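Local coordinates for protein transmembrane oligosaccharyl transferase (PDB 3WAJ) that is an archaeal membrane protein of the STT3/AglB oligosaccharyl transferase family, with a helical transmembrane part and a bound zinc ion, at residues P63-F68 against S78-G83; A241-L246 against Q296-N301. All coordinates share one frame; numbering follows the deposited sequence.

Contact 1 of 2, residues P63-F68 against S78-G83; sequences PHRIWF and SYTHFG. With SO4 (sulfate ion), chain C.
The ring edge of F68 points into one face of Y79, CD1 standing over the centre of the tyrosine ring with the two planes at 70°. This is a T-shaped stack, its centroids 4.9 Å apart. The guanidinium of R65 carries CZ3 of W67 over one face, while T80, F82 and G83 of residues 78-83 meet its edge. Within its own plane the group grips two carbonyls. NE and NH2 hold I66 O side-on, and NH1 and NH2 hold F82 O end-on, with R65 NH1 to F82 O at 2.9 Å. With CG of R65 between its backbone N and carbonyl carbon (chi1 59°) and the chain bent at chi3, the flat head turns back to I66 O while still spanning to F82. R65 NH2 also lies 2.8 Å from T80 OG1. The backbones join in a small two-stranded hairpin, strands 68-69 and 78-79, between helices 47-60 and 84-96 of the N-terminal STT3 region. F68 and Y79 are its non-hydrogen-bonded pair, CA to CA 4.1 Å, which puts both rings on one face. T80 N donates to W67 O at 3.1 Å. Beyond the hairpin, F82 CD1 lies over one face of the H81 ring, and H81 NE2 donates almost straight to sulfate O1 at 3.1 Å, the ion being held as well by H162 and R426. Y79 OH bonds to P531 O, far along the chain.

Contact 2 of 2, residues A241-L246 against Q296-N301; sequences ADRKNL and QIEKWN
E298 reaches from helix 278-303 to R243 and K244 in the first turn of helix 243-261, and its side chain touches them along its whole length. At the root, E298 CB rests 3.7 Å from K244 CG. The next carbon, E298 CG, presses closer to the same methylene, K244 CG, at 3.4 Å, and also lies near CB of R243. With CG anti to the backbone N (chi1 -168°) and a bend at chi2 (57°), the chain extends across the gap and then turns its carboxylate across the arginine chain, the two side chains crossing at about a right angle. E298 CD therefore sits beside both CB and NH1 of R243. One oxygen, OE1, takes a hydrogen bond from R243 NH1 at 2.9 Å, arriving from above the carboxylate plane; it also lies 3.3 Å from R243 CD. The same nitrogen comes closest to the other oxygen, R243 NH1 to E298 OE2 being 2.6 Å, and the two contacts together make the salt bridge. The two flat groups are turned 43° from each other instead of facing in a coplanar pair. D302 OD1 stands close to OE2 as a like charge, an effect that R243 would probably offset. Alongside, the two lysines meet through methylenes, K244 CD to K299 CG at 3.7 Å. F233 and M316, from two neighbouring helices, touch the buried E298. The arrangement is an interhelical salt bridge near helix ends, joining the start of one helix to the last turns of another in the helical bundle of a GT-C-type membrane protein.

Both contacts belong to the N-terminal STT3 region, one following the other along the chain, and neither touches the other: their centres are about 41 Å apart and their nearest atoms about 28 Å. Contact 1 is the buried one, centred about 18 Å from the chain's centre, and it belongs to the surroundings of the metal site. The side chain of F82 comes within about 6 Å of the zinc ion, which is bound by D47, D161 and H163. Contact 2 sits at the surface, centred about 45 Å from the chain's centre. Contact 1 thus joins loop and strand residues near the zinc ion, whereas contact 2 joins the start of one helix to the end of another at the periphery.

Contact 1 of 2, residues P63-F68 against S78-G83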
# COMPACT_ATOMS: atom_id res chain seq x y z
N PRO A 63 -19.88 13.90 14.66
CA PRO A 63 -18.63 14.12 13.94
C PRO A 63 -17.41 13.53 14.63
O PRO A 63 -16.32 14.10 14.52
CB PRO A 63 -18.50 15.64 13.99
CG PRO A 63 -18.98 15.95 15.40
CD PRO A 63 -20.12 14.97 15.65
N HIS A 64 -17.56 12.42 15.34
CA HIS A 64 -16.40 11.83 15.98
C HIS A 64 -15.75 10.79 15.07
O HIS A 64 -16.41 10.25 14.18
CB HIS A 64 -16.77 11.22 17.33
CG HIS A 64 -17.49 12.17 18.24
ND1 HIS A 64 -16.82 13.02 19.09
CD2 HIS A 64 -18.81 12.40 18.42
CE1 HIS A 64 -17.71 13.74 19.76
NE2 HIS A 64 -18.92 13.38 19.38
N ARG A 65 -14.46 10.53 15.26
CA ARG A 65 -13.79 9.47 14.52
C ARG A 65 -12.92 8.68 15.48
O ARG A 65 -12.59 9.18 16.55
CB ARG A 65 -12.96 10.03 13.35
CG ARG A 65 -11.88 11.02 13.74
CD ARG A 65 -10.74 11.02 12.73
NE ARG A 65 -9.91 9.81 12.82
CZ ARG A 65 -8.86 9.55 12.04
NH1 ARG A 65 -8.50 10.42 11.11
NH2 ARG A 65 -8.18 8.42 12.20
N ILE A 66 -12.59 7.45 15.10
CA ILE A 66 -11.69 6.62 15.90
C ILE A 66 -10.22 7.00 15.64
O ILE A 66 -9.90 7.61 14.61
CB ILE A 66 -11.89 5.14 15.56
CG1 ILE A 66 -11.48 4.87 14.11
CG2 ILE A 66 -13.34 4.73 15.80
CD1 ILE A 66 -11.42 3.40 13.74
N TRP A 67 -9.35 6.64 16.57
CA TRP A 67 -7.91 6.85 16.42
C TRP A 67 -7.21 5.55 16.73
O TRP A 67 -5.98 5.46 16.81
CB TRP A 67 -7.43 7.94 17.39
CG TRP A 67 -8.08 9.23 17.06
CD1 TRP A 67 -9.23 9.74 17.60
CD2 TRP A 67 -7.66 10.16 16.05
NE1 TRP A 67 -9.54 10.94 17.00
CE2 TRP A 67 -8.59 11.22 16.05
CE3 TRP A 67 -6.59 10.20 15.15
CZ2 TRP A 67 -8.48 12.32 15.19
CZ3 TRP A 67 -6.47 11.28 14.30
CH2 TRP A 67 -7.41 12.33 14.32
N PHE A 68 -8.03 4.52 16.90
CA PHE A 68 -7.55 3.16 17.09
C PHE A 68 -8.59 2.16 16.57
O PHE A 68 -9.80 2.40 16.65
CB PHE A 68 -7.23 2.93 18.57
CG PHE A 68 -6.70 1.56 18.88
CD1 PHE A 68 -5.35 1.28 18.74
CD2 PHE A 68 -7.56 0.55 19.29
CE1 PHE A 68 -4.84 0.01 19.02
CE2 PHE A 68 -7.07 -0.73 19.57
CZ PHE A 68 -5.71 -1.00 19.44
N SER A 78 -4.86 -1.56 15.78
CA SER A 78 -3.90 -0.61 15.22
C SER A 78 -4.35 0.82 15.48
O SER A 78 -5.51 1.19 15.22
CB SER A 78 -3.78 -0.81 13.69
OG SER A 78 -2.73 -1.69 13.34
N TYR A 79 -3.41 1.65 15.95
CA TYR A 79 -3.63 3.08 15.94
C TYR A 79 -3.72 3.51 14.49
O TYR A 79 -3.04 2.96 13.64
CB TYR A 79 -2.48 3.81 16.60
CG TYR A 79 -2.37 3.50 18.07
CD1 TYR A 79 -3.04 4.27 19.01
CD2 TYR A 79 -1.60 2.44 18.51
CE1 TYR A 79 -2.94 3.99 20.34
CE2 TYR A 79 -1.50 2.15 19.84
CZ TYR A 79 -2.17 2.93 20.75
OH TYR A 79 -2.07 2.63 22.09
N THR A 80 -4.54 4.52 14.22
CA THR A 80 -4.79 4.95 12.85
C THR A 80 -3.99 6.20 12.55
O THR A 80 -4.30 7.28 13.07
CB THR A 80 -6.30 5.25 12.64
OG1 THR A 80 -6.68 6.36 13.46
CG2 THR A 80 -7.13 4.08 13.05
N HIS A 81 -2.97 6.09 11.70
CA HIS A 81 -2.26 7.31 11.32
C HIS A 81 -2.96 8.10 10.22
O HIS A 81 -2.61 9.25 9.98
CB HIS A 81 -0.80 7.04 10.93
CG HIS A 81 -0.65 6.34 9.62
ND1 HIS A 81 -0.74 4.97 9.50
CD2 HIS A 81 -0.42 6.81 8.37
CE1 HIS A 81 -0.58 4.63 8.24
NE2 HIS A 81 -0.38 5.72 7.53
N PHE A 82 -3.96 7.50 9.56
CA PHE A 82 -4.66 8.21 8.48
C PHE A 82 -5.32 9.47 9.02
O PHE A 82 -6.07 9.42 10.00
CB PHE A 82 -5.72 7.32 7.82
CG PHE A 82 -5.17 6.37 6.81
CD1 PHE A 82 -3.79 6.11 6.74
CD2 PHE A 82 -6.02 5.74 5.91
CE1 PHE A 82 -3.28 5.21 5.79
CE2 PHE A 82 -5.51 4.84 4.95
CZ PHE A 82 -4.14 4.58 4.89
N GLY A 83 -5.04 10.59 8.37
CA GLY A 83 -5.40 11.89 8.90
C GLY A 83 -6.87 12.26 8.85
O GLY A 83 -7.64 11.72 8.05
S SO4 C . 1.55 6.72 4.45
O1 SO4 C . 0.28 5.98 4.53
O2 SO4 C . 2.25 6.56 5.73
O3 SO4 C . 2.35 6.15 3.36
O4 SO4 C . 1.35 8.15 4.20

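Contact 2 of 2, residues A241-L246 against Q296-N301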
# COMPACT_ATOMS: atom_id res chain seq x y z
N ALA A 241 14.57 41.65 1.55
CA ALA A 241 13.29 41.16 2.03
C ALA A 241 12.90 41.97 3.23
O ALA A 241 13.76 42.33 4.04
CB ALA A 241 13.39 39.68 2.41
N ASP A 242 11.61 42.28 3.36
CA ASP A 242 11.12 42.96 4.57
C ASP A 242 11.10 41.91 5.70
O ASP A 242 10.06 41.36 6.07
CB ASP A 242 9.74 43.59 4.32
CG ASP A 242 9.16 44.27 5.55
OD1 ASP A 242 9.86 44.42 6.58
OD2 ASP A 242 7.98 44.67 5.49
N ARG A 243 12.29 41.66 6.23
CA ARG A 243 12.53 40.61 7.19
C ARG A 243 11.65 40.70 8.44
O ARG A 243 11.31 39.67 9.02
CB ARG A 243 14.01 40.59 7.58
CG ARG A 243 14.93 39.97 6.54
CD ARG A 243 16.39 40.16 6.93
NE ARG A 243 17.10 40.93 5.90
CZ ARG A 243 17.42 42.22 6.00
NH1 ARG A 243 17.11 42.90 7.09
NH2 ARG A 243 18.05 42.82 5.00
N LYS A 244 11.29 41.91 8.85
CA LYS A 244 10.39 42.03 10.01
C LYS A 244 8.98 41.50 9.70
O LYS A 244 8.39 40.78 10.51
CB LYS A 244 10.33 43.46 10.56
CG LYS A 244 11.43 43.75 11.57
CD LYS A 244 11.11 44.93 12.48
CE LYS A 244 10.90 46.21 11.69
NZ LYS A 244 10.28 47.26 12.56
N ASN A 245 8.45 41.86 8.53
CA ASN A 245 7.16 41.34 8.12
C ASN A 245 7.22 39.86 7.69
O ASN A 245 6.28 39.11 7.95
CB ASN A 245 6.50 42.24 7.05
CG ASN A 245 5.80 43.46 7.65
OD1 ASN A 245 5.02 43.34 8.60
ND2 ASN A 245 6.09 44.64 7.10
N LEU A 246 8.31 39.45 7.04
CA LEU A 246 8.52 38.05 6.68
C LEU A 246 8.39 37.19 7.94
O LEU A 246 7.77 36.13 7.92
CB LEU A 246 9.90 37.83 6.06
CG LEU A 246 10.37 36.38 5.99
CD1 LEU A 246 9.51 35.59 5.03
CD2 LEU A 246 11.83 36.27 5.61
N GLN A 296 12.59 39.65 16.37
CA GLN A 296 13.42 40.34 17.34
C GLN A 296 14.86 40.56 16.85
O GLN A 296 15.45 41.62 17.08
CB GLN A 296 13.43 39.56 18.66
CG GLN A 296 14.20 40.26 19.75
CD GLN A 296 13.71 41.69 19.98
OE1 GLN A 296 12.54 41.92 20.26
NE2 GLN A 296 14.62 42.64 19.86
N ILE A 297 15.43 39.57 16.17
CA ILE A 297 16.78 39.72 15.63
C ILE A 297 16.80 40.91 14.67
O ILE A 297 17.70 41.78 14.75
CB ILE A 297 17.30 38.42 14.99
CG1 ILE A 297 17.64 37.40 16.08
CG2 ILE A 297 18.53 38.69 14.16
CD1 ILE A 297 17.97 36.01 15.55
N GLU A 298 15.80 40.98 13.79
CA GLU A 298 15.69 42.11 12.86
C GLU A 298 15.55 43.46 13.60
O GLU A 298 16.16 44.47 13.21
CB GLU A 298 14.57 41.88 11.84
CG GLU A 298 14.59 42.86 10.66
CD GLU A 298 15.90 42.87 9.87
OE1 GLU A 298 16.54 41.80 9.75
OE2 GLU A 298 16.29 43.96 9.35
N LYS A 299 14.78 43.47 14.69
CA LYS A 299 14.60 44.71 15.46
C LYS A 299 15.92 45.24 16.01
O LYS A 299 16.18 46.44 15.94
CB LYS A 299 13.55 44.53 16.57
CG LYS A 299 12.10 44.48 16.06
CD LYS A 299 11.09 44.11 17.16
CE LYS A 299 11.09 45.15 18.28
NZ LYS A 299 10.20 44.76 19.42
N TRP A 300 16.74 44.33 16.54
CA TRP A 300 18.07 44.68 17.05
C TRP A 300 18.96 45.21 15.95
O TRP A 300 19.76 46.14 16.15
CB TRP A 300 18.73 43.47 17.70
CG TRP A 300 18.17 43.18 19.05
CD1 TRP A 300 17.60 44.09 19.91
CD2 TRP A 300 18.09 41.90 19.70
NE1 TRP A 300 17.18 43.45 21.05
CE2 TRP A 300 17.47 42.11 20.95
CE3 TRP A 300 18.47 40.61 19.34
CZ2 TRP A 300 17.23 41.06 21.84
CZ3 TRP A 300 18.23 39.57 20.23
CH2 TRP A 300 17.61 39.80 21.46
N ASN A 301 18.84 44.60 14.78
CA ASN A 301 19.57 45.03 13.61
C ASN A 301 19.16 46.45 13.22
O ASN A 301 20.01 47.34 13.10
CB ASN A 301 19.26 44.07 12.45
CG ASN A 301 20.12 44.32 11.26
OD1 ASN A 301 19.64 44.35 10.13
ND2 ASN A 301 21.41 44.52 11.49